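Probable thiol peroxidase (Chromobacterium violaceum, PDB 3KEB) may reduce peroxides, being a probable thiol peroxidase of the redoxin family built on a thioredoxin-like fold. Local coordinates at residues V59-D62 with E63-G66; R71-R74 with R75-S79; Y130-S133 with G134-S137; L155-T158 with R159-F162. One frame throughout, in Å; residues are numbered along the deposited sequence.

Contact 1: residues V59-D62 with E63-G66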
ATOM      1  N   VAL A  59       0.235   2.534   8.866  1.00 11.23           N
ATOM      2  CA  VAL A  59       0.951   3.643   9.578  1.00 10.08           C
ATOM      3  C   VAL A  59       0.277   5.015   9.422  1.00 12.61           C
ATOM      4  O   VAL A  59       0.638   5.976  10.139  1.00 11.81           O
ATOM      5  CB  VAL A  59       2.449   3.806   9.117  1.00 12.96           C
ATOM      6  CG1 VAL A  59       3.304   2.614   9.497  1.00 13.22           C
ATOM      7  CG2 VAL A  59       2.573   4.103   7.589  1.00 13.89           C
ATOM      8  N   ASP A  60      -0.739   5.110   8.579  1.00 10.93           N
ATOM      9  CA  ASP A  60      -1.523   6.312   8.432  1.00 12.28           C
ATOM     10  C   ASP A  60      -2.897   6.225   9.064  1.00 11.74           C
ATOM     11  O   ASP A  60      -3.751   7.058   8.817  1.00 14.10           O
ATOM     12  CB  ASP A  60      -1.566   6.687   6.953  1.00 11.61           C
ATOM     13  CG  ASP A  60      -0.258   7.272   6.485  1.00 16.13           C
ATOM     14  OD1 ASP A  60       0.138   8.309   7.073  1.00 16.50           O
ATOM     15  OD2 ASP A  60       0.341   6.764   5.535  1.00 13.05           O
ATOM     16  N   GLU A  61      -3.134   5.200   9.874  1.00 12.03           N
ATOM     17  CA  GLU A  61      -4.266   5.204  10.823  1.00 12.70           C
ATOM     18  C   GLU A  61      -3.690   5.688  12.167  1.00 12.21           C
ATOM     19  O   GLU A  61      -2.485   5.648  12.371  1.00 12.73           O
ATOM     20  CB  GLU A  61      -4.843   3.811  11.006  1.00 12.80           C
ATOM     21  CG  GLU A  61      -5.611   3.241   9.773  1.00 13.27           C
ATOM     22  CD  GLU A  61      -6.898   4.034   9.410  1.00 18.01           C
ATOM     23  OE1 GLU A  61      -7.598   4.575  10.338  1.00 14.22           O
ATOM     24  OE2 GLU A  61      -7.197   4.135   8.187  1.00 16.34           O
ATOM     25  N   ASP A  62      -4.572   6.150  13.039  1.00 12.80           N
ATOM     26  CA  ASP A  62      -4.203   6.642  14.359  1.00 14.13           C
ATOM     27  C   ASP A  62      -4.827   5.750  15.410  1.00 13.23           C
ATOM     28  O   ASP A  62      -4.141   4.815  15.877  1.00 13.93           O
ATOM     29  CB  ASP A  62      -4.583   8.091  14.472  1.00 15.61           C
ATOM     30  CG  ASP A  62      -4.096   8.722  15.763  1.00 24.40           C
ATOM     31  OD1 ASP A  62      -3.230   8.102  16.466  1.00 31.69           O
ATOM     32  OD2 ASP A  62      -4.598   9.862  16.018  1.00 33.45           O
ATOM     33  N   GLU A  63      -6.116   5.936  15.712  1.00 12.03           N
ATOM     34  CA  GLU A  63      -6.747   5.075  16.719  0.60 13.48           C
ATOM     35  C   GLU A  63      -7.067   3.655  16.241  1.00 13.65           C
ATOM     36  O   GLU A  63      -7.100   2.698  17.069  1.00 13.78           O
ATOM     37  CB  GLU A  63      -7.984   5.731  17.309  0.60 13.90           C
ATOM     38  CG  GLU A  63      -9.068   5.982  16.316  0.60 15.58           C
ATOM     39  CD  GLU A  63      -9.091   7.396  15.739  0.60 19.57           C
ATOM     40  OE1 GLU A  63     -10.243   7.889  15.677  0.60 20.29           O
ATOM     41  OE2 GLU A  63      -8.021   7.991  15.333  0.60 14.63           O
ATOM     42  N   HIS A  64      -7.281   3.466  14.941  1.00 13.04           N
ATOM     43  CA  HIS A  64      -7.596   2.143  14.425  1.00 12.89           C
ATOM     44  C   HIS A  64      -6.335   1.418  14.017  1.00 12.43           C
ATOM     45  O   HIS A  64      -5.933   1.481  12.875  1.00 12.56           O
ATOM     46  CB  HIS A  64      -8.595   2.275  13.279  1.00 14.24           C
ATOM     47  CG  HIS A  64      -9.953   2.696  13.728  1.00 11.73           C
ATOM     48  ND1 HIS A  64     -10.771   1.875  14.476  1.00 11.66           N
ATOM     49  CD2 HIS A  64     -10.632   3.852  13.542  1.00 12.56           C
ATOM     50  CE1 HIS A  64     -11.920   2.504  14.697  1.00 14.00           C
ATOM     51  NE2 HIS A  64     -11.863   3.707  14.135  1.00 13.26           N
ATOM     52  N   ALA A  65      -5.727   0.747  14.995  1.00 12.31           N
ATOM     53  CA  ALA A  65      -4.572  -0.071  14.818  1.00 13.32           C
ATOM     54  C   ALA A  65      -3.544   0.615  13.937  1.00 12.93           C
ATOM     55  O   ALA A  65      -3.226   0.155  12.887  1.00 12.85           O
ATOM     56  CB  ALA A  65      -5.003  -1.432  14.260  1.00 13.26           C
ATOM     57  N   GLY A  66      -3.038   1.751  14.403  1.00 13.93           N
ATOM     58  CA  GLY A  66      -2.096   2.563  13.632  1.00 12.86           C
ATOM     59  C   GLY A  66      -1.009   3.059  14.509  1.00 13.63           C
ATOM     60  O   GLY A  66      -0.438   2.306  15.276  1.00 14.50           O
TER
HETATM   61  O   HOH W   1      -7.340   5.659  12.825  1.00  9.42           O
HETATM   62  O   HOH W   2      -3.873   2.288  16.942  1.00 12.81           O

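Contact 2: residues R71-R74 with R75-S79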
ATOM      1  N   ARG A  71       2.877   3.117  19.026  1.00 14.37           N
ATOM      2  CA  ARG A  71       3.495   3.815  20.104  1.00 14.43           C
ATOM      3  C   ARG A  71       3.471   2.992  21.409  1.00 14.61           C
ATOM      4  O   ARG A  71       4.472   2.958  22.170  1.00 13.43           O
ATOM      5  CB  ARG A  71       2.819   5.178  20.325  1.00 15.96           C
ATOM      6  CG  ARG A  71       3.450   6.032  21.467  1.00 17.33           C
ATOM      7  CD  ARG A  71       2.538   7.195  21.946  1.00 21.25           C
ATOM      8  NE  ARG A  71       1.477   6.699  22.842  1.00 25.41           N
ATOM      9  CZ  ARG A  71       0.393   7.399  23.221  1.00 27.18           C
ATOM     10  NH1 ARG A  71       0.195   8.640  22.781  1.00 25.31           N
ATOM     11  NH2 ARG A  71      -0.482   6.860  24.062  1.00 26.61           N
ATOM     12  N   GLU A  72       2.336   2.372  21.715  1.00 14.41           N
ATOM     13  CA  GLU A  72       2.210   1.586  22.954  1.00 14.52           C
ATOM     14  C   GLU A  72       3.164   0.375  22.902  1.00 12.55           C
ATOM     15  O   GLU A  72       3.727  -0.060  23.895  1.00 11.58           O
ATOM     16  CB  GLU A  72       0.744   1.143  23.138  1.00 16.10           C
ATOM     17  CG  GLU A  72      -0.140   2.332  23.384  1.00 18.98           C
ATOM     18  CD  GLU A  72       0.295   3.115  24.574  1.00 25.20           C
ATOM     19  OE1 GLU A  72       0.211   2.518  25.663  1.00 30.11           O
ATOM     20  OE2 GLU A  72       0.753   4.284  24.427  1.00 30.73           O
ATOM     21  N   THR A  73       3.329  -0.153  21.722  1.00 12.76           N
ATOM     22  CA  THR A  73       4.212  -1.305  21.492  1.00 14.08           C
ATOM     23  C   THR A  73       5.684  -0.845  21.658  1.00 13.46           C
ATOM     24  O   THR A  73       6.458  -1.553  22.285  1.00 14.52           O
ATOM     25  CB  THR A  73       4.034  -1.887  20.069  1.00 14.29           C
ATOM     26  OG1 THR A  73       2.676  -2.291  19.844  1.00 15.48           O
ATOM     27  CG2 THR A  73       4.942  -3.140  19.859  1.00 15.59           C
ATOM     28  N   ARG A  74       6.056   0.304  21.101  1.00 13.71           N
ATOM     29  CA  ARG A  74       7.395   0.879  21.319  0.60 15.14           C
ATOM     30  C   ARG A  74       7.653   1.102  22.807  1.00 14.94           C
ATOM     31  O   ARG A  74       8.734   0.772  23.326  1.00 13.05           O
ATOM     32  CB  ARG A  74       7.572   2.213  20.570  0.60 16.33           C
ATOM     33  CG  ARG A  74       7.527   2.034  19.077  0.60 18.97           C
ATOM     34  CD  ARG A  74       7.798   3.318  18.257  0.60 21.14           C
ATOM     35  NE  ARG A  74       6.729   4.326  18.273  0.60 22.64           N
ATOM     36  CZ  ARG A  74       6.834   5.516  18.860  0.60 22.96           C
ATOM     37  NH1 ARG A  74       5.815   6.357  18.829  0.60 21.85           N
ATOM     38  NH2 ARG A  74       7.949   5.849  19.521  0.60 22.25           N
ATOM     39  N   ARG A  75       6.666   1.664  23.513  1.00 14.08           N
ATOM     40  CA  ARG A  75       6.805   1.887  24.928  1.00 14.84           C
ATOM     41  C   ARG A  75       6.999   0.576  25.719  1.00 13.77           C
ATOM     42  O   ARG A  75       7.865   0.500  26.623  1.00 12.39           O
ATOM     43  CB  ARG A  75       5.645   2.704  25.516  1.00 16.47           C
ATOM     44  CG  ARG A  75       5.738   4.191  25.131  1.00 22.48           C
ATOM     45  CD  ARG A  75       4.441   4.905  25.404  1.00 29.93           C
ATOM     46  NE  ARG A  75       4.486   6.341  25.089  1.00 34.36           N
ATOM     47  CZ  ARG A  75       3.528   7.191  25.436  1.00 37.86           C
ATOM     48  NH1 ARG A  75       2.470   6.753  26.131  1.00 40.13           N
ATOM     49  NH2 ARG A  75       3.636   8.480  25.128  1.00 40.60           N
ATOM     50  N   PHE A  76       6.219  -0.448  25.391  1.00 12.73           N
ATOM     51  CA  PHE A  76       6.392  -1.755  26.017  1.00 12.38           C
ATOM     52  C   PHE A  76       7.831  -2.214  25.862  1.00 11.57           C
ATOM     53  O   PHE A  76       8.444  -2.708  26.808  1.00 11.15           O
ATOM     54  CB  PHE A  76       5.514  -2.752  25.296  1.00 14.03           C
ATOM     55  CG  PHE A  76       5.781  -4.141  25.675  1.00 13.79           C
ATOM     56  CD1 PHE A  76       5.495  -4.574  26.977  1.00 15.31           C
ATOM     57  CD2 PHE A  76       6.284  -5.027  24.751  1.00 17.95           C
ATOM     58  CE1 PHE A  76       5.748  -5.883  27.333  1.00 16.45           C
ATOM     59  CE2 PHE A  76       6.537  -6.356  25.114  1.00 17.87           C
ATOM     60  CZ  PHE A  76       6.233  -6.770  26.394  1.00 14.14           C
ATOM     61  N   LEU A  77       8.345  -2.083  24.647  1.00 11.52           N
ATOM     62  CA  LEU A  77       9.684  -2.561  24.292  1.00 11.72           C
ATOM     63  C   LEU A  77      10.823  -1.735  24.899  1.00 11.71           C
ATOM     64  O   LEU A  77      11.993  -2.154  24.837  1.00 11.09           O
ATOM     65  CB  LEU A  77       9.842  -2.655  22.777  1.00 11.80           C
ATOM     66  CG  LEU A  77       9.110  -3.716  22.001  1.00 14.87           C
ATOM     67  CD1 LEU A  77       9.321  -3.499  20.516  1.00 16.07           C
ATOM     68  CD2 LEU A  77       9.586  -5.067  22.456  1.00 13.20           C
ATOM     69  N   ASP A  78      10.549  -0.626  25.578  1.00 12.15           N
ATOM     70  CA  ASP A  78      11.601   0.017  26.343  1.00 11.78           C
ATOM     71  C   ASP A  78      12.246  -0.948  27.356  1.00 12.38           C
ATOM     72  O   ASP A  78      13.435  -0.796  27.699  1.00 13.65           O
ATOM     73  CB  ASP A  78      11.115   1.262  27.131  1.00 12.29           C
ATOM     74  CG  ASP A  78      10.745   2.424  26.229  1.00 14.67           C
ATOM     75  OD1 ASP A  78      11.279   2.501  25.101  1.00 14.59           O
ATOM     76  OD2 ASP A  78       9.946   3.261  26.682  1.00 19.17           O
ATOM     77  N   SER A  79      11.450  -1.865  27.880  1.00 11.85           N
ATOM     78  CA  SER A  79      11.928  -2.887  28.819  1.00 12.01           C
ATOM     79  C   SER A  79      12.669  -4.075  28.172  1.00 12.51           C
ATOM     80  O   SER A  79      13.234  -4.889  28.879  1.00 13.20           O
ATOM     81  CB  SER A  79      10.727  -3.444  29.606  1.00 13.95           C
ATOM     82  OG  SER A  79      10.145  -2.461  30.446  1.00 13.76           O
TER
HETATM   83  O   HOH W   3       1.957   4.358  27.159  1.00 33.73           O
HETATM   84  O   HOH W   4      11.345   0.957  22.631  1.00 19.05           O

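Contact 3: residues Y130-S133 with G134-S137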
ATOM      1  N   TYR A 130     -15.480  -5.134   2.838  1.00 17.72           N
ATOM      2  CA  TYR A 130     -15.620  -3.692   3.056  1.00 18.27           C
ATOM      3  C   TYR A 130     -15.829  -3.448   4.537  1.00 17.09           C
ATOM      4  O   TYR A 130     -16.632  -4.189   5.155  1.00 17.79           O
ATOM      5  CB  TYR A 130     -16.885  -3.151   2.281  1.00 18.45           C
ATOM      6  CG  TYR A 130     -17.280  -1.750   2.691  1.00 21.02           C
ATOM      7  CD1 TYR A 130     -16.588  -0.645   2.209  1.00 21.81           C
ATOM      8  CD2 TYR A 130     -18.340  -1.516   3.580  1.00 22.09           C
ATOM      9  CE1 TYR A 130     -16.905   0.641   2.617  1.00 24.85           C
ATOM     10  CE2 TYR A 130     -18.694  -0.208   3.960  1.00 24.08           C
ATOM     11  CZ  TYR A 130     -17.967   0.867   3.476  1.00 23.86           C
ATOM     12  OH  TYR A 130     -18.257   2.172   3.836  1.00 26.92           O
ATOM     13  N   PRO A 131     -15.205  -2.415   5.092  1.00 15.75           N
ATOM     14  CA  PRO A 131     -14.309  -1.450   4.452  1.00 15.38           C
ATOM     15  C   PRO A 131     -12.805  -1.750   4.583  1.00 14.77           C
ATOM     16  O   PRO A 131     -11.988  -0.918   4.235  1.00 13.88           O
ATOM     17  CB  PRO A 131     -14.593  -0.166   5.222  1.00 15.57           C
ATOM     18  CG  PRO A 131     -15.154  -0.599   6.499  1.00 17.18           C
ATOM     19  CD  PRO A 131     -15.457  -2.027   6.478  1.00 16.54           C
ATOM     20  N   LEU A 132     -12.447  -2.877   5.170  1.00 14.92           N
ATOM     21  CA  LEU A 132     -11.030  -3.195   5.395  1.00 14.63           C
ATOM     22  C   LEU A 132     -10.483  -4.239   4.407  1.00 13.53           C
ATOM     23  O   LEU A 132      -9.396  -4.778   4.613  1.00 11.82           O
ATOM     24  CB  LEU A 132     -10.786  -3.613   6.845  1.00 13.91           C
ATOM     25  CG  LEU A 132     -10.953  -2.481   7.878  1.00 15.88           C
ATOM     26  CD1 LEU A 132     -10.635  -2.993   9.268  1.00 12.74           C
ATOM     27  CD2 LEU A 132     -10.110  -1.193   7.525  1.00 11.26           C
ATOM     28  N   SER A 133     -11.201  -4.467   3.325  1.00 14.81           N
ATOM     29  CA  SER A 133     -10.755  -5.347   2.269  0.60 14.07           C
ATOM     30  C   SER A 133      -9.316  -5.058   1.822  1.00 15.12           C
ATOM     31  O   SER A 133      -8.945  -3.890   1.514  1.00 14.75           O
ATOM     32  CB  SER A 133     -11.670  -5.187   1.079  0.60 15.83           C
ATOM     33  OG  SER A 133     -11.305  -6.093   0.083  0.60 14.34           O
ATOM     34  N   GLY A 134      -8.507  -6.105   1.815  1.00 14.50           N
ATOM     35  CA  GLY A 134      -7.077  -6.010   1.482  1.00 15.10           C
ATOM     36  C   GLY A 134      -6.132  -5.669   2.614  1.00 15.20           C
ATOM     37  O   GLY A 134      -4.872  -5.803   2.429  1.00 15.03           O
ATOM     38  N   TYR A 135      -6.644  -5.214   3.779  1.00 12.53           N
ATOM     39  CA  TYR A 135      -5.754  -4.891   4.840  1.00 13.07           C
ATOM     40  C   TYR A 135      -5.261  -6.116   5.599  1.00 12.69           C
ATOM     41  O   TYR A 135      -5.931  -7.157   5.629  1.00 14.47           O
ATOM     42  CB  TYR A 135      -6.403  -3.902   5.862  1.00 12.48           C
ATOM     43  CG  TYR A 135      -6.488  -2.453   5.427  1.00 11.63           C
ATOM     44  CD1 TYR A 135      -7.440  -2.024   4.509  1.00 10.72           C
ATOM     45  CD2 TYR A 135      -5.688  -1.482   6.032  1.00 12.22           C
ATOM     46  CE1 TYR A 135      -7.539  -0.676   4.188  1.00  6.76           C
ATOM     47  CE2 TYR A 135      -5.769  -0.159   5.689  1.00 13.64           C
ATOM     48  CZ  TYR A 135      -6.698   0.238   4.768  1.00 11.91           C
ATOM     49  OH  TYR A 135      -6.768   1.549   4.470  1.00  9.22           O
ATOM     50  N   THR A 136      -4.153  -5.957   6.322  1.00 13.29           N
ATOM     51  CA  THR A 136      -3.750  -6.975   7.312  1.00 12.44           C
ATOM     52  C   THR A 136      -4.430  -6.639   8.660  1.00 13.36           C
ATOM     53  O   THR A 136      -4.242  -5.546   9.229  1.00 13.87           O
ATOM     54  CB  THR A 136      -2.250  -7.048   7.527  1.00 14.01           C
ATOM     55  OG1 THR A 136      -1.856  -5.724   8.054  1.00  8.59           O
ATOM     56  CG2 THR A 136      -1.499  -7.255   6.256  1.00 12.38           C
ATOM     57  N   SER A 137      -5.185  -7.593   9.194  1.00 12.09           N
ATOM     58  CA  SER A 137      -5.829  -7.442  10.471  1.00 13.57           C
ATOM     59  C   SER A 137      -4.754  -7.274  11.583  1.00 13.72           C
ATOM     60  O   SER A 137      -3.688  -7.879  11.503  1.00 15.48           O
ATOM     61  CB  SER A 137      -6.769  -8.630  10.732  1.00 13.72           C
ATOM     62  OG  SER A 137      -7.755  -8.226  11.636  1.00 13.20           O
TER

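Contact 4: residues L155-T158 with R159-F162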
ATOM      1  N   LEU A 155      -6.090  -8.849  17.520  1.00 12.77           N
ATOM      2  CA  LEU A 155      -7.037  -7.981  18.127  1.00 13.24           C
ATOM      3  C   LEU A 155      -8.449  -8.265  17.628  1.00 12.53           C
ATOM      4  O   LEU A 155      -8.678  -8.360  16.423  1.00 12.11           O
ATOM      5  CB  LEU A 155      -6.686  -6.503  17.824  1.00 14.33           C
ATOM      6  CG  LEU A 155      -5.412  -5.921  18.383  1.00 16.93           C
ATOM      7  CD1 LEU A 155      -5.428  -4.361  18.065  1.00 16.11           C
ATOM      8  CD2 LEU A 155      -5.325  -6.252  19.879  1.00 16.38           C
ATOM      9  N   ALA A 156      -9.395  -8.330  18.555  1.00 12.77           N
ATOM     10  CA  ALA A 156     -10.810  -8.458  18.229  1.00 13.01           C
ATOM     11  C   ALA A 156     -11.513  -7.137  17.885  1.00 12.52           C
ATOM     12  O   ALA A 156     -12.621  -7.164  17.376  1.00 13.12           O
ATOM     13  CB  ALA A 156     -11.577  -9.226  19.346  1.00 14.06           C
ATOM     14  N   ASN A 157     -10.854  -6.013  18.172  1.00 13.18           N
ATOM     15  CA  ASN A 157     -11.381  -4.673  17.915  1.00 13.42           C
ATOM     16  C   ASN A 157     -10.187  -3.787  17.588  1.00 12.91           C
ATOM     17  O   ASN A 157      -9.186  -3.874  18.282  1.00 12.23           O
ATOM     18  CB  ASN A 157     -12.124  -4.095  19.129  1.00 13.07           C
ATOM     19  CG  ASN A 157     -12.836  -2.787  18.821  1.00 14.81           C
ATOM     20  OD1 ASN A 157     -12.207  -1.806  18.445  1.00 14.97           O
ATOM     21  ND2 ASN A 157     -14.157  -2.753  19.010  1.00 14.42           N
ATOM     22  N   THR A 158     -10.315  -2.926  16.569  1.00 12.01           N
ATOM     23  CA  THR A 158      -9.213  -2.139  16.058  1.00 10.17           C
ATOM     24  C   THR A 158      -8.735  -1.068  16.985  1.00 12.61           C
ATOM     25  O   THR A 158      -7.586  -0.595  16.786  1.00 12.85           O
ATOM     26  CB  THR A 158      -9.582  -1.502  14.697  1.00 12.56           C
ATOM     27  OG1 THR A 158     -10.744  -0.715  14.836  1.00 11.25           O
ATOM     28  CG2 THR A 158      -9.814  -2.573  13.599  1.00  9.64           C
ATOM     29  N   ARG A 159      -9.582  -0.682  17.953  1.00  9.35           N
ATOM     30  CA  ARG A 159      -9.203   0.354  18.940  1.00 13.53           C
ATOM     31  C   ARG A 159      -8.443  -0.211  20.115  1.00 13.70           C
ATOM     32  O   ARG A 159      -7.851   0.556  20.889  1.00 14.51           O
ATOM     33  CB  ARG A 159     -10.421   1.083  19.425  1.00 12.22           C
ATOM     34  CG  ARG A 159     -11.144   1.809  18.341  1.00 17.81           C
ATOM     35  CD  ARG A 159     -12.389   2.487  18.953  1.00 20.71           C
ATOM     36  NE  ARG A 159     -12.962   3.444  18.017  1.00 26.42           N
ATOM     37  CZ  ARG A 159     -14.164   3.340  17.473  1.00 27.81           C
ATOM     38  NH1 ARG A 159     -14.965   2.327  17.742  1.00 32.68           N
ATOM     39  NH2 ARG A 159     -14.558   4.278  16.624  1.00 31.14           N
ATOM     40  N   ASP A 160      -8.410  -1.546  20.214  1.00 14.13           N
ATOM     41  CA  ASP A 160      -7.794  -2.176  21.357  1.00 14.79           C
ATOM     42  C   ASP A 160      -6.273  -2.119  21.268  1.00 13.15           C
ATOM     43  O   ASP A 160      -5.683  -2.001  20.192  1.00 13.75           O
ATOM     44  CB  ASP A 160      -8.193  -3.645  21.479  1.00 13.97           C
ATOM     45  CG  ASP A 160      -9.676  -3.871  21.819  1.00 18.60           C
ATOM     46  OD1 ASP A 160     -10.406  -2.934  22.182  1.00 20.14           O
ATOM     47  OD2 ASP A 160     -10.103  -5.065  21.728  1.00 22.22           O
ATOM     48  N   PHE A 161      -5.635  -2.356  22.412  1.00 12.92           N
ATOM     49  CA  PHE A 161      -4.208  -2.642  22.464  1.00 12.64           C
ATOM     50  C   PHE A 161      -3.949  -4.123  22.702  1.00 12.93           C
ATOM     51  O   PHE A 161      -4.757  -4.851  23.283  1.00 12.19           O
ATOM     52  CB  PHE A 161      -3.466  -1.796  23.533  1.00 14.04           C
ATOM     53  CG  PHE A 161      -3.583  -0.299  23.367  1.00 15.32           C
ATOM     54  CD1 PHE A 161      -3.677   0.292  22.133  1.00 19.90           C
ATOM     55  CD2 PHE A 161      -3.628   0.520  24.487  1.00 19.76           C
ATOM     56  CE1 PHE A 161      -3.811   1.660  21.996  1.00 21.88           C
ATOM     57  CE2 PHE A 161      -3.736   1.886  24.358  1.00 24.68           C
ATOM     58  CZ  PHE A 161      -3.832   2.449  23.096  1.00 22.33           C
ATOM     59  N   PHE A 162      -2.773  -4.576  22.278  1.00 13.01           N
ATOM     60  CA  PHE A 162      -2.322  -5.924  22.597  1.00 14.04           C
ATOM     61  C   PHE A 162      -2.218  -6.143  24.108  1.00 14.14           C
ATOM     62  O   PHE A 162      -2.078  -5.191  24.876  1.00 14.46           O
ATOM     63  CB  PHE A 162      -0.941  -6.156  21.959  1.00 13.69           C
ATOM     64  CG  PHE A 162      -0.903  -5.929  20.477  1.00 15.54           C
ATOM     65  CD1 PHE A 162      -1.727  -6.673  19.621  1.00 15.81           C
ATOM     66  CD2 PHE A 162      -0.014  -5.005  19.927  1.00 14.81           C
ATOM     67  CE1 PHE A 162      -1.721  -6.464  18.262  1.00 14.65           C
ATOM     68  CE2 PHE A 162       0.033  -4.838  18.537  1.00 14.77           C
ATOM     69  CZ  PHE A 162      -0.826  -5.555  17.721  1.00 14.95           C
TER
HETATM   70  O   HOH W   5      -8.828  -7.118  21.300  1.00 25.08           O
HETATM   71  O   HOH W   6      -5.431   0.068  18.269  1.00 15.12           O

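Contact 1: residues V59-D62 with E63-G66
E61 meets H64 through its CB and carboxylate, and its side chain can be followed atom by atom around the turn that leads to helix 67-77. CB rests against the peptide oxygen of H64, with E61 CB 3.2 Å from H64 O, and CG stays close to the same oxygen. With chi1 at -70° and chi2 at -65° the chain is folded rather than extended, which brings E61 OE1 to the edge of the imidazole, near its plane and 3.9 Å from H64 CB. The side chains cross at a slant, the two flat groups being turned 63° apart.

OE1 also accepts a bond from water 1 at 2.7 Å. That water in turn accepts from D62 N and, at 3.0 Å, from H64 N, so one solvent molecule ties the glutamate tip to two amides of the turn. The other oxygen, OE2, reaches across the dimer to S94 and K38 of the second subunit. H64 ND1 is hydrogen-bonded to T158.

In the backbone, G66 CA approaches E61 O at 3.4 Å in a CH···O contact. Water 2 accepts from G66 N at 2.7 Å and lies 2.8 Å from D62 O, one of several acceptors competing for its protons. A weak bond from A65 N to E63 O closes an inverse gamma turn about H64. Thioredoxin-fold peroxidases usually carry their peroxidatic cysteine in this region, but no cysteine occurs here. The water-bridged turn, with G66 as N-cap, joins strand 51-55 to helix 67-77 as in the thioredoxin fold.

Contact 2: residues R71-R74 with R75-S79
R71 and R75, one turn apart on helix 67-77, lay their guanidinium groups flat on each other; this helix is the crossover of the beta-alpha-beta unit formed with strands 51-55 and 84-89. The backbone bonds are the regular i to i+4 kind: R75 N to R71 O at 2.9 Å, F76 N to E72 O, and L77 N to T73 O.

The stack has its planes 12° apart and centres 3.9 Å apart, with R71 NE over the middle of the R75 group. Both side chains run the same way, R75 extended and R71 bent at its third torsion (chi3 78°).

E72 probably offsets the two nearby positive charges in a salt-bridge network. Its OE2 takes both NE and NH2 of R71, side-on and in the guanidinium plane, the NH2 salt bridge being 2.9 Å. The salt bridge from the same oxygen to R75 NH1 is charge alone, since OE2 sits well out of that guanidinium plane.

T73, which is buried, packs on strands 51-55 and 84-89; F76 meets the rings of W80 and F164. The polar cluster is completed by water 3, which donates to E72 OE1 at 2.9 Å and accepts from R75 NH1 at 2.7 Å.

Contact 3: residues Y130-S133 with G134-S137
L132 and Y135 meet across a tight turn in which S133 and G134 take the two corners. The second segment begins with G134, whose backbone angles, phi 86° and psi -13°, are those of the third residue of a type II turn, a positive-phi conformation that glycine adopts easily. The peptide oxygen of G134 has a weak bond to H120.

Y135 follows and closes the turn, its N donating to L132 O at 2.9 Å in a nearly straight bond (164° at the hydrogen). Its CB points back toward the first segment, and the ring stands over the L132 side chain. L132 CD2 lies over one face, displaced toward the rim and nearest Y135 CD1 at 4.1 Å, giving a CH-pi contact 4.3 Å from CD2 to the ring centroid. L132 O lies 3.4 Å from Y135 CD1. The phenol OH is hydrogen-bonded to S94 OG of the second subunit, which anchors the turn at the dimer interface; R115 of the second subunit may also bond S133 OG in one of that serine's two conformers.

Further along, S137 O is hydrogen-bonded to T55 OG1, shortly before strand 139-143. L132 to Y135 forms a type II beta turn, placed just after the cis-proline P131, in the loop that leads into an inner strand of the central sheet.

Contact 4: residues L155-T158 with R159-F162
Chi1 of -172° sets N157 CG across from its own amide N, and chi2 of -61° turns OD1 toward the amide of R159. The resulting bond, R159 N to N157 OD1, is 2.9 Å long, almost straight at 169°, and arrives in the plane of the side-chain carbonyl. The backbone oxygen of the same residue accepts from D160 in a second bond, D160 N to N157 O at 3.1 Å, the donor standing above the carbonyl plane. N157 is therefore gripped twice, once through its side chain and once through its main chain.

The two bonds are those of an Asx turn nested in a type I beta turn from N157 to D160, which carries the chain from edge strand 149-154 toward helix 164-177. The D160 carboxylate folds back over the turn, where D160 OD2 is 3.4 Å from N157 CB. It also accepts from water 5, itself bound to A156 N, so solvent links the aspartate to the backbone just before the turn.

L155 provides the apolar part. Its CD1 presses on the backbone at D160 O, while L155 CD2 comes 3.6 Å from F162 CD1 and touches F161 O; the leucine and phenylalanine side chains cross at about a right angle. F161 and F162 reach on to L69 of helix 67-77. Water 6 lies 2.7 Å from T158 O and 2.8 Å from D160 O.

How the contacts relate
All four contacts are local, yet they sit at different depths. Contact 3 is buried, contacts 1 and 4 partly so, and contact 2 lies on the surface. Contacts 1 and 2 follow one another into and along helix 67-77, relying respectively on bridging waters and on regular helix bonds beside a stacked, salt-bridged cluster. Contacts 3 and 4 are both beta turns, but the first is finished by a CH-pi contact and the second by a side-chain amide. Contact 4 touches contact 1 through H64 and contact 2 through F161 and F162. Contacts 1 and 3 share S94 of the second subunit, whereas no other chain of the dimer meets contacts 2 and 4.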